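PDB 6IUL: natterin-like protein, which acts as a cytotoxic pore-forming immune protein of the lamprey, probably recognising cell-surface glycans through a jacalin-like lectin domain and perforating membranes through an aerolysin-type domain. Local coordinates for residues G44-V47 and R53-T56; Q31-S36 and R100-K105; L250-T255 and V262-N267; S190-I195 and A266-A271. All blocks are in the same frame, centred on the assembly; numbering follows the deposited sequence.

Overall arrangement
The four contacts fall into two pairs at opposite ends of an elongated, strand-rich molecule. Contacts 1 and 2, with centres about 12 Å apart, belong to the jacalin-like lectin part and meet where strands 30-37 and 42-49 run side by side in one sheet. Along the chain, contact 1 lies between the two halves of contact 2. Contacts 3 and 4, with centres about 15 Å apart, follow in the part related to the ETX/MTX2 toxins; both use strand 260-285 and share Ala-266 and Asn-267. The centres of contacts 1 and 3 are about 68 Å apart, so the probable sugar-recognising and membrane-perforating functions reside in well-separated regions of one chain.

Contact 1: residues G44-V47 and R53-T56; sequences GVQV and RRET
Val-47 and Glu-55 face each other as the hydrogen-bonded pair of an antiparallel hairpin. Val-47 N donates to Glu-55 O at 2.9 Å, and Glu-55 N returns a bond to Val-47 O at 3.0 Å. Beside them, Gln-46 and Thr-56 form a non-hydrogen-bonded pair with their CA atoms 4.3 Å apart. Here the strands approach through CA-H...O contacts, among them Gln-46 CA to Glu-55 O at 3.4 Å.

The side chain of Gln-46 runs obliquely over that of Thr-56. With CG anti to the backbone N (chi1 177°), its CB and CG pass Thr-56 OG1 and its amide NE2 ends 2.8 Å from the same hydroxyl. NE2 also lies at the edge of the Arg-54 guanidinium, 3.9 Å from NH1, with the amide and guanidinium planes 68° apart. Long polar chains suit this face because it meets solvent.

On the other face, compact Val-47 packs on Leu-30 and Leu-33 of the next strand and Val-45 on Leu-33 and Val-35, while Glu-55 lays its chain against Phe-21. Arg-53 leads into the strand and is held by Asn-22 and Asp-51. The hairpin borders one four-stranded sheet of the jacalin-type beta-prism. Its chemistry implies a division of labour: backbone bonds set the register, valines pack against the next strand, and Gln-46, Arg-54 and Thr-56 line the other, more open face.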
# COMPACT_ATOMS: atom_id res chain seq x y z
N GLY A 44 -40.85 13.42 -12.66
CA GLY A 44 -40.36 13.16 -11.33
C GLY A 44 -38.94 12.62 -11.31
O GLY A 44 -38.44 12.10 -12.30
N VAL A 45 -38.33 12.73 -10.15
CA VAL A 45 -36.98 12.26 -9.94
C VAL A 45 -36.90 11.63 -8.55
O VAL A 45 -37.44 12.16 -7.60
CB VAL A 45 -36.04 13.47 -10.06
CG1 VAL A 45 -34.76 13.24 -9.36
CG2 VAL A 45 -35.75 13.78 -11.50
N GLN A 46 -36.22 10.51 -8.45
CA GLN A 46 -35.82 9.97 -7.17
C GLN A 46 -34.26 9.89 -7.11
O GLN A 46 -33.60 9.45 -8.05
CB GLN A 46 -36.47 8.63 -6.97
CG GLN A 46 -36.11 7.86 -5.71
CD GLN A 46 -37.07 6.73 -5.41
OE1 GLN A 46 -37.08 5.68 -6.03
NE2 GLN A 46 -37.87 6.95 -4.40
N VAL A 47 -33.69 10.30 -6.00
CA VAL A 47 -32.26 10.46 -5.86
C VAL A 47 -31.80 9.76 -4.59
O VAL A 47 -32.41 9.92 -3.49
CB VAL A 47 -31.92 11.96 -5.72
CG1 VAL A 47 -30.42 12.17 -5.53
CG2 VAL A 47 -32.44 12.78 -6.90
N ARG A 53 -29.35 8.18 2.23
CA ARG A 53 -30.50 9.05 2.13
C ARG A 53 -31.14 8.89 0.74
O ARG A 53 -30.46 8.61 -0.25
CB ARG A 53 -30.12 10.51 2.36
CG ARG A 53 -29.69 10.86 3.80
CD ARG A 53 -29.12 12.27 3.84
NE ARG A 53 -30.13 13.28 3.55
CZ ARG A 53 -29.87 14.53 3.15
NH1 ARG A 53 -30.87 15.38 2.88
NH2 ARG A 53 -28.62 14.94 2.95
N ARG A 54 -32.43 9.14 0.67
CA ARG A 54 -33.20 8.90 -0.54
C ARG A 54 -34.42 9.81 -0.54
O ARG A 54 -35.11 9.92 0.47
CB ARG A 54 -33.61 7.43 -0.53
CG ARG A 54 -34.72 7.08 -1.47
CD ARG A 54 -34.92 5.60 -1.52
NE ARG A 54 -35.50 5.08 -0.30
CZ ARG A 54 -36.73 4.64 -0.18
NH1 ARG A 54 -37.57 4.70 -1.20
NH2 ARG A 54 -37.14 4.17 0.98
N GLU A 55 -34.68 10.46 -1.65
CA GLU A 55 -35.84 11.32 -1.72
C GLU A 55 -36.40 11.47 -3.14
O GLU A 55 -35.68 11.38 -4.11
CB GLU A 55 -35.51 12.69 -1.12
CG GLU A 55 -36.74 13.38 -0.52
CD GLU A 55 -36.43 14.65 0.29
OE1 GLU A 55 -37.32 15.52 0.39
OE2 GLU A 55 -35.29 14.81 0.79
N THR A 56 -37.70 11.79 -3.21
CA THR A 56 -38.44 11.90 -4.42
C THR A 56 -39.09 13.27 -4.57
O THR A 56 -39.65 13.82 -3.64
CB THR A 56 -39.52 10.80 -4.46
OG1 THR A 56 -38.90 9.50 -4.41
CG2 THR A 56 -40.31 10.90 -5.77

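Contact 2: residues Q31-S36 and R100-K105; sequences QKLSVS and REFFAK
Phe-102 reaches across from strand 101-105 to Leu-33 and Val-35 on strand 30-37, and all the contact is apolar. Its CE2 lies 3.9 Å from Val-35 CG2, which comes in at the ring edge, near the ring plane. The same CE2 is 4.1 Å from Leu-33 CD2, whose side chain crosses that of the phenylalanine at about a right angle. A chi1 of 178° swings the ring away from its own backbone N and into the gap between the strands. Farther along, where the backbones draw together, a small residue fits: Ala-104 CB rests 3.8 Å from Val-35 CG1.

Hydrogen bonding is directed elsewhere. The two strands belong to different four-stranded sheets, their axes 7.7 Å apart at the closest and inclined at 26°, and no hydrogen bond joins them. Instead Leu-33 and Ser-34 bond through their backbones to Phe-67 and Gln-46, their neighbours within the sheet.

Charged and polar groups stay off this interface: Lys-32 makes a cation-pi contact with Trp-48, and Arg-100 a salt bridge with Glu-73. Phe-94 and Phe-67 extend the apolar layer around Phe-102. Such chemistry implies that the walls of the beta-prism are held together here by hydrophobic packing of buried side chains rather than by hydrogen bonds.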
# COMPACT_ATOMS: atom_id res chain seq x y z
N GLN A 31 -25.31 8.73 -5.68
CA GLN A 31 -25.05 7.33 -5.97
C GLN A 31 -25.95 6.81 -7.08
O GLN A 31 -25.50 6.04 -7.94
CB GLN A 31 -25.23 6.46 -4.73
CG GLN A 31 -24.93 5.00 -5.06
CD GLN A 31 -24.66 4.08 -3.89
OE1 GLN A 31 -24.61 4.49 -2.73
NE2 GLN A 31 -24.58 2.79 -4.22
N LYS A 32 -27.21 7.23 -7.06
CA LYS A 32 -28.17 6.71 -7.97
C LYS A 32 -29.26 7.75 -8.28
O LYS A 32 -29.69 8.48 -7.41
CB LYS A 32 -28.80 5.46 -7.37
CG LYS A 32 -29.74 4.67 -8.27
CD LYS A 32 -30.27 3.44 -7.48
CE LYS A 32 -31.20 2.60 -8.30
NZ LYS A 32 -31.49 1.30 -7.60
N LEU A 33 -29.76 7.73 -9.51
CA LEU A 33 -30.83 8.61 -9.95
C LEU A 33 -31.84 7.82 -10.75
O LEU A 33 -31.49 6.94 -11.55
CB LEU A 33 -30.24 9.65 -10.87
CG LEU A 33 -31.16 10.60 -11.57
CD1 LEU A 33 -31.85 11.43 -10.52
CD2 LEU A 33 -30.45 11.52 -12.58
N SER A 34 -33.11 8.14 -10.57
CA SER A 34 -34.17 7.58 -11.37
C SER A 34 -35.14 8.70 -11.81
O SER A 34 -35.51 9.54 -11.01
CB SER A 34 -34.90 6.49 -10.57
OG SER A 34 -35.97 5.99 -11.32
N VAL A 35 -35.54 8.67 -13.08
CA VAL A 35 -36.28 9.75 -13.69
C VAL A 35 -37.53 9.22 -14.40
O VAL A 35 -37.48 8.24 -15.18
CB VAL A 35 -35.43 10.53 -14.70
CG1 VAL A 35 -36.21 11.69 -15.32
CG2 VAL A 35 -34.18 11.10 -14.05
N SER A 36 -38.64 9.87 -14.13
CA SER A 36 -39.88 9.63 -14.82
C SER A 36 -40.15 10.79 -15.77
O SER A 36 -39.95 11.96 -15.42
CB SER A 36 -41.07 9.48 -13.83
OG SER A 36 -40.96 8.26 -13.09
N ARG A 100 -20.10 6.12 -19.79
CA ARG A 100 -21.50 5.67 -19.75
C ARG A 100 -22.45 6.87 -19.81
O ARG A 100 -22.17 7.96 -19.28
CB ARG A 100 -21.76 4.87 -18.51
CG ARG A 100 -20.91 3.61 -18.39
CD ARG A 100 -20.97 3.07 -16.99
NE ARG A 100 -22.30 2.64 -16.66
CZ ARG A 100 -22.85 2.63 -15.45
NH1 ARG A 100 -22.22 3.12 -14.39
NH2 ARG A 100 -24.08 2.17 -15.31
N GLU A 101 -23.58 6.66 -20.45
CA GLU A 101 -24.49 7.74 -20.79
C GLU A 101 -25.88 7.51 -20.18
O GLU A 101 -26.36 6.38 -20.10
CB GLU A 101 -24.61 7.88 -22.29
CG GLU A 101 -25.44 9.09 -22.72
CD GLU A 101 -25.64 9.24 -24.26
OE1 GLU A 101 -26.83 9.42 -24.70
OE2 GLU A 101 -24.63 9.25 -25.03
N PHE A 102 -26.50 8.60 -19.71
CA PHE A 102 -27.86 8.53 -19.21
C PHE A 102 -28.66 9.67 -19.83
O PHE A 102 -28.19 10.83 -19.80
CB PHE A 102 -27.91 8.65 -17.68
CG PHE A 102 -29.32 8.64 -17.13
CD1 PHE A 102 -30.08 7.43 -17.10
CD2 PHE A 102 -29.92 9.81 -16.74
CE1 PHE A 102 -31.36 7.42 -16.60
CE2 PHE A 102 -31.24 9.82 -16.27
CZ PHE A 102 -31.95 8.64 -16.18
N PHE A 103 -29.83 9.35 -20.38
CA PHE A 103 -30.60 10.33 -21.14
C PHE A 103 -32.08 10.10 -20.91
O PHE A 103 -32.59 9.05 -21.26
CB PHE A 103 -30.30 10.19 -22.64
CG PHE A 103 -30.85 11.33 -23.50
CD1 PHE A 103 -31.15 12.59 -22.96
CD2 PHE A 103 -31.00 11.17 -24.87
CE1 PHE A 103 -31.62 13.60 -23.74
CE2 PHE A 103 -31.46 12.21 -25.68
CZ PHE A 103 -31.76 13.43 -25.12
N ALA A 104 -32.74 11.06 -20.28
CA ALA A 104 -34.15 10.95 -20.04
C ALA A 104 -34.85 12.24 -20.51
O ALA A 104 -34.47 13.33 -20.09
CB ALA A 104 -34.39 10.69 -18.56
N LYS A 105 -35.85 12.09 -21.37
CA LYS A 105 -36.53 13.22 -21.99
C LYS A 105 -38.05 13.01 -22.15
O LYS A 105 -38.53 11.87 -22.26
CB LYS A 105 -35.91 13.49 -23.37
CG LYS A 105 -36.08 12.35 -24.33
CD LYS A 105 -35.68 12.67 -25.76
CE LYS A 105 -35.59 11.34 -26.54
NZ LYS A 105 -35.89 11.53 -27.98

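Contact 3: residues L250-T255 and V262-N267; sequences LTFPVT and VTVVAN
Segments 250-255 and 262-267 run roughly antiparallel, at 154°, but their axes come no closer than 8.8 Å, too far for backbone hydrogen bonding. Side chains bridge the gap instead. Phe-252 and Val-264 approach from opposite directions, and Phe-252 CZ meets Val-264 CG1 at 3.7 Å. The methyl lies near the plane of the ring, at its edge. A chi1 of 56° sets the phenylalanine CG between its own backbone N and carbonyl carbon, and from there the ring extends toward the facing strand.

Each segment finds its hydrogen-bonding partners elsewhere: Phe-252 and Val-254 bond through their backbones to Phe-188 and Tyr-186 of strand 184-200, whereas Val-262 bonds to Tyr-176 of strand 166-178 and Thr-263 to Thr-312 of strand 290-313. In the few residues between the segments the chain turns from one side to the other of a sheet that curls round, giving a sandwich-like cross-section to this end of the aerolysin-type region.

Valines suit the narrow space between the layers, since each offers two methyls on a short stem. Val-254 CG1 touches Val-262 CG1 at 3.9 Å, while its other methyl, CG2, lies 4.1 Å from Val-264 CG2. In both pairs the side chains slide past one another in opposite directions. Val-262 CG2 also rests 3.8 Å from the backbone O of Thr-255. The Phe-252 ring meets that of Phe-188 with their planes about 35° apart, and Tyr-176 packs on both Val-254 and Val-264.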
# COMPACT_ATOMS: atom_id res chain seq x y z
N LEU A 250 19.14 -4.69 17.49
CA LEU A 250 19.64 -4.53 18.83
C LEU A 250 21.05 -5.08 18.91
O LEU A 250 21.31 -6.18 18.42
CB LEU A 250 18.73 -5.29 19.81
CG LEU A 250 19.09 -5.21 21.29
CD1 LEU A 250 19.08 -3.80 21.85
CD2 LEU A 250 18.12 -6.08 22.07
N THR A 251 21.96 -4.32 19.51
CA THR A 251 23.32 -4.79 19.74
C THR A 251 23.86 -4.24 21.07
O THR A 251 23.59 -3.09 21.42
CB THR A 251 24.26 -4.44 18.60
OG1 THR A 251 25.53 -5.03 18.83
CG2 THR A 251 24.47 -2.93 18.46
N PHE A 252 24.61 -5.05 21.80
CA PHE A 252 25.22 -4.63 23.06
C PHE A 252 26.30 -5.63 23.49
O PHE A 252 26.29 -6.78 23.06
CB PHE A 252 24.17 -4.48 24.18
CG PHE A 252 23.35 -5.72 24.41
CD1 PHE A 252 22.20 -5.96 23.70
CD2 PHE A 252 23.76 -6.66 25.36
CE1 PHE A 252 21.46 -7.13 23.92
CE2 PHE A 252 23.02 -7.80 25.60
CZ PHE A 252 21.88 -8.03 24.87
N PRO A 253 27.24 -5.18 24.32
CA PRO A 253 28.23 -6.08 24.88
C PRO A 253 27.63 -6.96 25.99
O PRO A 253 26.79 -6.52 26.76
CB PRO A 253 29.28 -5.12 25.45
CG PRO A 253 28.49 -3.89 25.81
CD PRO A 253 27.45 -3.78 24.74
N VAL A 254 28.13 -8.17 26.09
CA VAL A 254 27.74 -9.12 27.12
C VAL A 254 28.97 -9.49 27.93
O VAL A 254 29.95 -9.99 27.40
CB VAL A 254 27.16 -10.39 26.46
CG1 VAL A 254 26.78 -11.42 27.50
CG2 VAL A 254 25.96 -10.04 25.57
N THR A 255 28.92 -9.24 29.23
CA THR A 255 30.03 -9.55 30.12
C THR A 255 29.74 -10.84 30.87
O THR A 255 28.69 -10.97 31.46
CB THR A 255 30.23 -8.42 31.10
OG1 THR A 255 30.56 -7.25 30.37
CG2 THR A 255 31.39 -8.67 32.00
N VAL A 262 26.07 -16.96 30.71
CA VAL A 262 25.09 -15.88 30.53
C VAL A 262 24.24 -16.26 29.32
O VAL A 262 24.77 -16.55 28.23
CB VAL A 262 25.73 -14.51 30.33
CG1 VAL A 262 24.66 -13.46 30.05
CG2 VAL A 262 26.51 -14.11 31.55
N THR A 263 22.94 -16.27 29.50
CA THR A 263 22.03 -16.64 28.42
C THR A 263 21.28 -15.36 28.08
O THR A 263 20.74 -14.67 28.95
CB THR A 263 21.05 -17.78 28.84
OG1 THR A 263 21.79 -18.95 29.30
CG2 THR A 263 20.26 -18.25 27.66
N VAL A 264 21.28 -15.01 26.81
CA VAL A 264 20.67 -13.74 26.36
C VAL A 264 19.50 -14.05 25.45
O VAL A 264 19.61 -14.81 24.47
CB VAL A 264 21.66 -12.90 25.58
CG1 VAL A 264 21.03 -11.62 25.08
CG2 VAL A 264 22.88 -12.62 26.44
N VAL A 265 18.37 -13.47 25.80
CA VAL A 265 17.15 -13.61 24.97
C VAL A 265 16.71 -12.23 24.51
O VAL A 265 16.51 -11.33 25.32
CB VAL A 265 16.02 -14.26 25.73
CG1 VAL A 265 14.80 -14.37 24.84
CG2 VAL A 265 16.44 -15.65 26.23
N ALA A 266 16.60 -12.08 23.19
CA ALA A 266 16.06 -10.87 22.60
C ALA A 266 14.56 -11.00 22.32
O ALA A 266 14.11 -12.00 21.74
CB ALA A 266 16.80 -10.51 21.31
N ASN A 267 13.85 -9.94 22.70
CA ASN A 267 12.39 -9.85 22.63
C ASN A 267 11.92 -8.54 21.94
O ASN A 267 12.68 -7.56 21.81
CB ASN A 267 11.76 -9.88 24.02
CG ASN A 267 12.09 -11.13 24.78
OD1 ASN A 267 11.72 -12.25 24.36
ND2 ASN A 267 12.82 -10.98 25.90

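Contact 4: residues S190-I195 and A266-A271; sequences SSKKII and ANIGRA
Ser-190 N probably hydrogen-bonds to Leu-250 O on the neighbouring strand, while its side chain leaves the sheet face toward Ala-266. The two small residues meet where the backbones are nearest: Ser-190 OG lies 4.0 Å from Ala-266 CB, a simple van der Waals contact.

The strands then diverge, their axes 33° from parallel, and longer side chains span the widening gap. Ile-268 serves two partners with different branches. Its CG2 methyl meets Lys-192 CD at 4.2 Å, using the aliphatic part of the lysine, and its CD1 reaches Ile-194 CG2, also at 4.2 Å. This division follows from chi1 of Ile-268 (-159°), which turns CG1 away from the backbone N and sends the longer branch to Ile-194. The bend at the end of the Lys-192 chain leaves NZ in a long, weak ion pair with Glu-169.

Ser-191 OG and Lys-193 NZ bond to the backbone N of Ile-146 and the backbone O of Phe-210 of the second subunit. Strand 184-200 runs between 241-256 and 290-313, antiparallel to both. Strand 290-313 also pairs with 260-285, so the two segments face each other across a sheet that curls round, with 166-178 on the other side of 260-285.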
# COMPACT_ATOMS: atom_id res chain seq x y z
N SER A 190 21.09 -8.75 17.17
CA SER A 190 19.86 -9.38 16.72
C SER A 190 19.07 -8.45 15.84
O SER A 190 19.17 -7.24 15.97
CB SER A 190 19.02 -9.81 17.92
OG SER A 190 17.85 -10.48 17.47
N SER A 191 18.26 -9.02 14.95
CA SER A 191 17.37 -8.21 14.09
C SER A 191 16.08 -8.95 13.77
O SER A 191 16.03 -10.21 13.81
CB SER A 191 18.08 -7.85 12.78
OG SER A 191 18.44 -9.02 12.01
N LYS A 192 15.05 -8.18 13.45
CA LYS A 192 13.72 -8.69 13.09
C LYS A 192 12.94 -7.76 12.18
O LYS A 192 12.76 -6.55 12.46
CB LYS A 192 12.86 -8.88 14.34
CG LYS A 192 11.52 -9.53 14.01
CD LYS A 192 10.66 -9.75 15.21
CE LYS A 192 9.26 -10.20 14.84
NZ LYS A 192 9.22 -11.43 14.04
N LYS A 193 12.50 -8.33 11.08
CA LYS A 193 11.56 -7.66 10.19
C LYS A 193 10.21 -7.46 10.88
O LYS A 193 9.66 -8.44 11.44
CB LYS A 193 11.33 -8.52 8.94
CG LYS A 193 10.22 -7.96 8.07
CD LYS A 193 9.95 -8.82 6.85
CE LYS A 193 8.89 -8.17 5.95
NZ LYS A 193 8.73 -8.95 4.71
N ILE A 194 9.70 -6.23 10.86
CA ILE A 194 8.35 -5.95 11.35
C ILE A 194 7.56 -5.18 10.30
O ILE A 194 8.12 -4.47 9.47
CB ILE A 194 8.32 -5.14 12.67
CG1 ILE A 194 8.98 -3.80 12.51
CG2 ILE A 194 9.00 -5.92 13.79
CD1 ILE A 194 8.83 -2.85 13.67
N ILE A 195 6.24 -5.32 10.36
CA ILE A 195 5.33 -4.56 9.49
C ILE A 195 4.32 -3.79 10.35
O ILE A 195 3.37 -4.38 10.88
CB ILE A 195 4.57 -5.51 8.54
CG1 ILE A 195 5.58 -6.42 7.81
CG2 ILE A 195 3.69 -4.72 7.55
CD1 ILE A 195 5.03 -7.28 6.71
N ALA A 266 16.60 -12.08 23.19
CA ALA A 266 16.06 -10.87 22.60
C ALA A 266 14.56 -11.00 22.32
O ALA A 266 14.11 -12.00 21.74
CB ALA A 266 16.80 -10.51 21.31
N ASN A 267 13.85 -9.94 22.70
CA ASN A 267 12.39 -9.85 22.63
C ASN A 267 11.92 -8.54 21.94
O ASN A 267 12.68 -7.56 21.81
CB ASN A 267 11.76 -9.88 24.02
CG ASN A 267 12.09 -11.13 24.78
OD1 ASN A 267 11.72 -12.25 24.36
ND2 ASN A 267 12.82 -10.98 25.90
N ILE A 268 10.66 -8.54 21.52
CA ILE A 268 9.98 -7.33 21.04
C ILE A 268 8.53 -7.38 21.41
O ILE A 268 7.92 -8.45 21.51
CB ILE A 268 10.16 -7.13 19.54
CG1 ILE A 268 9.93 -5.67 19.18
CG2 ILE A 268 9.27 -8.10 18.81
CD1 ILE A 268 10.16 -5.31 17.73
N GLY A 269 7.96 -6.21 21.68
CA GLY A 269 6.53 -6.15 22.02
C GLY A 269 5.65 -5.76 20.83
O GLY A 269 6.01 -4.87 20.07
N ARG A 270 4.51 -6.41 20.71
CA ARG A 270 3.57 -6.18 19.62
C ARG A 270 2.21 -5.78 20.20
O ARG A 270 1.69 -6.45 21.10
CB ARG A 270 3.40 -7.49 18.86
CG ARG A 270 2.42 -7.48 17.73
CD ARG A 270 2.27 -8.89 17.18
NE ARG A 270 1.53 -8.92 15.91
CZ ARG A 270 0.19 -8.93 15.79
NH1 ARG A 270 -0.59 -8.90 16.87
NH2 ARG A 270 -0.35 -8.98 14.58
N ALA A 271 1.63 -4.72 19.67
CA ALA A 271 0.32 -4.27 20.14
C ALA A 271 -0.63 -3.97 19.01
O ALA A 271 -0.30 -3.20 18.10
CB ALA A 271 0.49 -3.04 21.02